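Local structure of stage II sporulation protein SA (Bacillus subtilis, 3O6Q) at residues Glu50-Asp53 / Lys54-Thr58; Pro112-Glu116 / Thr117-Val121. The protein acts as the toxin of a type II toxin-antitoxin system, killing the sporulating cell unless its cognate antitoxin SpoIISB neutralises it. One frame throughout, in Å; residues are numbered along the deposited sequence.

Contact 1 of 2, residues Glu50-Asp53 / Lys54-Thr58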
loop_
_atom_site.group_PDB
_atom_site.type_symbol
_atom_site.label_atom_id
_atom_site.label_comp_id
_atom_site.label_asym_id
_atom_site.label_seq_id
_atom_site.Cartn_x
_atom_site.Cartn_y
_atom_site.Cartn_z
ATOM N N GLU A 50 -15.006 1.917 -16.253
ATOM C CA GLU A 50 -15.559 0.630 -15.815
ATOM C C GLU A 50 -14.544 -0.282 -15.145
ATOM O O GLU A 50 -14.819 -0.832 -14.082
ATOM C CB GLU A 50 -16.135 -0.133 -16.988
ATOM C CG GLU A 50 -16.654 -1.494 -16.578
ATOM C CD GLU A 50 -17.515 -2.151 -17.613
ATOM O OE1 GLU A 50 -17.836 -1.506 -18.639
ATOM O OE2 GLU A 50 -17.881 -3.316 -17.390
ATOM N N GLY A 51 -13.386 -0.444 -15.776
ATOM C CA GLY A 51 -12.292 -1.185 -15.191
ATOM C C GLY A 51 -11.776 -0.635 -13.871
ATOM O O GLY A 51 -11.470 -1.394 -12.952
ATOM N N ILE A 52 -11.658 0.680 -13.760
ATOM C CA ILE A 52 -11.266 1.279 -12.498
ATOM C C ILE A 52 -12.337 1.036 -11.429
ATOM O O ILE A 52 -12.018 0.565 -10.342
ATOM C CB ILE A 52 -10.987 2.764 -12.683
ATOM C CG1 ILE A 52 -9.683 2.903 -13.486
ATOM C CG2 ILE A 52 -10.982 3.443 -11.360
ATOM C CD1 ILE A 52 -8.503 3.491 -12.757
ATOM N N ASP A 53 -13.601 1.315 -11.758
ATOM C CA ASP A 53 -14.708 0.947 -10.861
ATOM C C ASP A 53 -14.680 -0.545 -10.412
ATOM O O ASP A 53 -14.868 -0.806 -9.235
ATOM C CB ASP A 53 -16.064 1.277 -11.481
ATOM C CG ASP A 53 -17.207 1.211 -10.473
ATOM O OD1 ASP A 53 -17.147 1.926 -9.453
ATOM O OD2 ASP A 53 -18.177 0.435 -10.688
ATOM N N LYS A 54 -14.410 -1.501 -11.296
ATOM C CA LYS A 54 -14.456 -2.936 -10.887
ATOM C C LYS A 54 -13.285 -3.326 -10.000
ATOM O O LYS A 54 -13.407 -4.196 -9.139
ATOM C CB LYS A 54 -14.511 -3.903 -12.085
ATOM C CG LYS A 54 -15.791 -3.782 -12.903
ATOM C CD LYS A 54 -16.148 -5.042 -13.672
ATOM C CE LYS A 54 -17.575 -4.943 -14.262
ATOM N NZ LYS A 54 -17.999 -6.166 -15.025
ATOM N N LEU A 55 -12.158 -2.662 -10.210
ATOM C CA LEU A 55 -10.954 -2.923 -9.452
ATOM C C LEU A 55 -11.113 -2.392 -8.045
ATOM O O LEU A 55 -10.821 -3.079 -7.065
ATOM C CB LEU A 55 -9.776 -2.238 -10.138
ATOM C CG LEU A 55 -8.413 -2.497 -9.518
ATOM C CD1 LEU A 55 -8.147 -3.987 -9.423
ATOM C CD2 LEU A 55 -7.305 -1.699 -10.307
ATOM N N LEU A 56 -11.568 -1.152 -7.948
ATOM C CA LEU A 56 -11.841 -0.563 -6.640
ATOM C C LEU A 56 -12.819 -1.466 -5.900
ATOM O O LEU A 56 -12.578 -1.815 -4.768
ATOM C CB LEU A 56 -12.379 0.869 -6.755
ATOM C CG LEU A 56 -11.498 1.927 -7.466
ATOM C CD1 LEU A 56 -12.179 3.245 -7.421
ATOM C CD2 LEU A 56 -10.170 2.059 -6.849
ATOM N N LYS A 57 -13.881 -1.890 -6.559
ATOM C CA LYS A 57 -14.857 -2.760 -5.931
ATOM C C LYS A 57 -14.311 -4.103 -5.490
ATOM O O LYS A 57 -14.681 -4.589 -4.435
ATOM C CB LYS A 57 -16.060 -2.958 -6.830
ATOM C CG LYS A 57 -17.044 -1.811 -6.685
ATOM C CD LYS A 57 -18.084 -1.759 -7.761
ATOM C CE LYS A 57 -18.929 -0.515 -7.558
ATOM N NZ LYS A 57 -19.820 -0.322 -8.714
ATOM N N THR A 58 -13.400 -4.685 -6.248
ATOM C CA THR A 58 -12.820 -5.963 -5.878
ATOM C C THR A 58 -12.147 -5.879 -4.501
ATOM O O THR A 58 -12.296 -6.750 -3.638
ATOM C CB THR A 58 -11.821 -6.424 -6.975
ATOM O OG1 THR A 58 -12.562 -6.721 -8.182
ATOM C CG2 THR A 58 -11.019 -7.634 -6.524
#
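Two i/i+4 ion pairs, D53–K57 and E50–K54, lie along helix 45-61, in the toxin's predicted cytoplasmic part. The closer one joins K57 NZ to D53 OD2 at 2.7 Å. The ammonium sits on the syn side of the carboxylate, 16° out of its plane. D53 has CG anti to the backbone N (chi1 -167°), which projects its acid outward, while the lysine chain runs back over D53 O to reach it. Both acid oxygens have further partners: OD1 accepts from L69 N of the adjacent strand, and OD2 also pairs with a basic side chain of another protein's chain. The second pair is looser. E50 and K54 run side by side, and E50 OE2 stays 3.7 Å from K54 NZ, a long salt bridge; E50 OE1 is instead bonded to the backbone of the other protein. I52 and L56 lie alongside each other, CG2 meeting CD1 at 4.1 Å, and pack against helix 132-148 and strand 66-71. Within the backbone, L56 N donates to I52 O at 3.0 Å, almost straight at 176°. Acid–base pairs on one side and aliphatic residues on another are the pattern of an amphipathic alpha helix.

Contact 2 of 2, residues Pro112-Glu116 / Thr117-Val121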
loop_
_atom_site.group_PDB
_atom_site.type_symbol
_atom_site.label_atom_id
_atom_site.label_comp_id
_atom_site.label_asym_id
_atom_site.label_seq_id
_atom_site.Cartn_x
_atom_site.Cartn_y
_atom_site.Cartn_z
ATOM N N PRO A 112 -11.522 13.653 -6.136
ATOM C CA PRO A 112 -11.735 14.001 -7.547
ATOM C C PRO A 112 -10.762 13.236 -8.428
ATOM O O PRO A 112 -9.583 13.125 -8.112
ATOM C CB PRO A 112 -11.459 15.519 -7.599
ATOM C CG PRO A 112 -11.740 16.003 -6.199
ATOM C CD PRO A 112 -11.411 14.842 -5.267
ATOM N N PHE A 113 -11.258 12.727 -9.540
ATOM C CA PHE A 113 -10.471 11.884 -10.395
ATOM C C PHE A 113 -10.826 12.172 -11.849
ATOM O O PHE A 113 -11.994 12.378 -12.187
ATOM C CB PHE A 113 -10.773 10.434 -10.011
ATOM C CG PHE A 113 -10.056 9.435 -10.828
ATOM C CD1 PHE A 113 -8.699 9.325 -10.741
ATOM C CD2 PHE A 113 -10.747 8.591 -11.670
ATOM C CE1 PHE A 113 -8.022 8.376 -11.457
ATOM C CE2 PHE A 113 -10.086 7.635 -12.423
ATOM C CZ PHE A 113 -8.715 7.525 -12.315
ATOM N N THR A 114 -9.806 12.197 -12.705
ATOM C CA THR A 114 -9.981 12.606 -14.114
ATOM C C THR A 114 -9.388 11.578 -15.084
ATOM O O THR A 114 -8.214 11.257 -14.989
ATOM C CB THR A 114 -9.332 13.977 -14.356
ATOM O OG1 THR A 114 -9.802 14.877 -13.356
ATOM C CG2 THR A 114 -9.676 14.536 -15.710
ATOM N N ILE A 115 -10.224 11.058 -15.986
ATOM C CA ILE A 115 -9.788 10.176 -17.068
ATOM C C ILE A 115 -9.874 10.973 -18.362
ATOM O O ILE A 115 -10.965 11.393 -18.788
ATOM C CB ILE A 115 -10.651 8.895 -17.221
ATOM C CG1 ILE A 115 -10.722 8.105 -15.880
ATOM C CG2 ILE A 115 -10.131 8.033 -18.428
ATOM C CD1 ILE A 115 -11.739 6.899 -15.883
ATOM N N GLU A 116 -8.711 11.177 -18.973
ATOM C CA GLU A 116 -8.564 12.027 -20.140
ATOM C C GLU A 116 -9.235 13.395 -19.943
ATOM O O GLU A 116 -8.669 14.241 -19.263
ATOM C CB GLU A 116 -9.029 11.288 -21.406
ATOM C CG GLU A 116 -8.021 10.228 -21.834
ATOM C CD GLU A 116 -8.514 9.363 -22.975
ATOM O OE1 GLU A 116 -9.200 9.903 -23.880
ATOM O OE2 GLU A 116 -8.213 8.143 -22.972
ATOM N N THR A 117 -10.427 13.599 -20.498
ATOM C CA THR A 117 -11.126 14.865 -20.362
ATOM C C THR A 117 -12.322 14.765 -19.399
ATOM O O THR A 117 -13.027 15.750 -19.180
ATOM C CB THR A 117 -11.651 15.370 -21.743
ATOM O OG1 THR A 117 -12.492 14.365 -22.323
ATOM C CG2 THR A 117 -10.504 15.707 -22.714
ATOM N N GLN A 118 -12.567 13.581 -18.836
ATOM C CA GLN A 118 -13.794 13.334 -18.098
ATOM C C GLN A 118 -13.565 13.327 -16.604
ATOM O O GLN A 118 -12.610 12.717 -16.121
ATOM C CB GLN A 118 -14.441 12.026 -18.553
ATOM C CG GLN A 118 -15.224 12.183 -19.868
ATOM C CD GLN A 118 -16.330 11.135 -20.042
ATOM O OE1 GLN A 118 -16.432 10.151 -19.282
ATOM N NE2 GLN A 118 -17.152 11.335 -21.071
ATOM N N ASN A 119 -14.454 14.010 -15.887
ATOM C CA ASN A 119 -14.371 14.152 -14.438
ATOM C C ASN A 119 -15.203 13.138 -13.707
ATOM O O ASN A 119 -16.337 12.865 -14.062
ATOM C CB ASN A 119 -14.785 15.556 -14.006
ATOM C CG ASN A 119 -13.774 16.621 -14.466
ATOM O OD1 ASN A 119 -12.616 16.323 -14.734
ATOM N ND2 ASN A 119 -14.231 17.844 -14.600
ATOM N N TYR A 120 -14.610 12.602 -12.657
ATOM C CA TYR A 120 -15.253 11.651 -11.800
ATOM C C TYR A 120 -14.867 11.957 -10.356
ATOM O O TYR A 120 -14.045 12.854 -10.090
ATOM C CB TYR A 120 -14.787 10.214 -12.135
ATOM C CG TYR A 120 -15.120 9.718 -13.524
ATOM C CD1 TYR A 120 -16.240 8.940 -13.731
ATOM C CD2 TYR A 120 -14.305 10.001 -14.616
ATOM C CE1 TYR A 120 -16.564 8.463 -14.983
ATOM C CE2 TYR A 120 -14.622 9.520 -15.901
ATOM C CZ TYR A 120 -15.764 8.743 -16.070
ATOM O OH TYR A 120 -16.143 8.228 -17.300
ATOM N N VAL A 121 -15.483 11.219 -9.432
ATOM C CA VAL A 121 -15.121 11.284 -8.037
ATOM C C VAL A 121 -15.127 9.862 -7.527
ATOM O O VAL A 121 -16.084 9.156 -7.709
ATOM C CB VAL A 121 -16.089 12.206 -7.246
ATOM C CG1 VAL A 121 -15.867 12.085 -5.766
ATOM C CG2 VAL A 121 -15.889 13.633 -7.658
#
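With CG anti to its carbonyl carbon (chi1 -63°), Y120 swings its ring along the hairpin toward I115, whose CG1 takes the corresponding position. The two side chains therefore meet diagonally, I115 CD1 lying 3.9 Å from Y120 CE2. F113 comes at the other end of the tyrosine: its ring edge faces Y120 CB, with CD2 at 4.4 Å. Beyond these residues, the face they share is covered by A49 of helix 45-61 and by L69, and the Y120 ring meets that of H71. Farther out, Y120 OH makes a weak bond to Q118 OE1. The opposite face carries T114 and N119, a non-hydrogen-bonded pair whose side chains point the same way; T114 OG1 reaches N119 OD1 only weakly, at 3.5 Å. Four backbone bonds hold the strands together. Y120 N approaches F113 O nearly head-on at 2.7 Å, whereas F113 N sits 48° above the plane of the Y120 carbonyl. Nearest the turn, Q118 N donates to I115 O at 2.7 Å and I115 N returns a bond to Q118 O. E116 and T117 fill the corner positions, E116 with positive phi (49°), completing a two-residue type II' beta hairpin.

In the fold
Contact 1 is the more deeply buried, lying within two to three turns of helix 45-61, most of its residues buried, whereas contact 2 passes from a buried strand pair to an exposed turn. The two belong to adjoining layers and touch directly: I52 CD1 packs 4.1 Å from F113 CZ, and L69 of strand 66-71 touches both I52 and F113. Their chemistry differs accordingly. The helix combines charged pairs with aliphatic packing, while the hairpin depends on cross-strand backbone bonds and aromatic packing. Both also meet the chain of another protein, contact 1 through charged side chains and contact 2 through F113, T114 and I115, which continue the sheet across the interface.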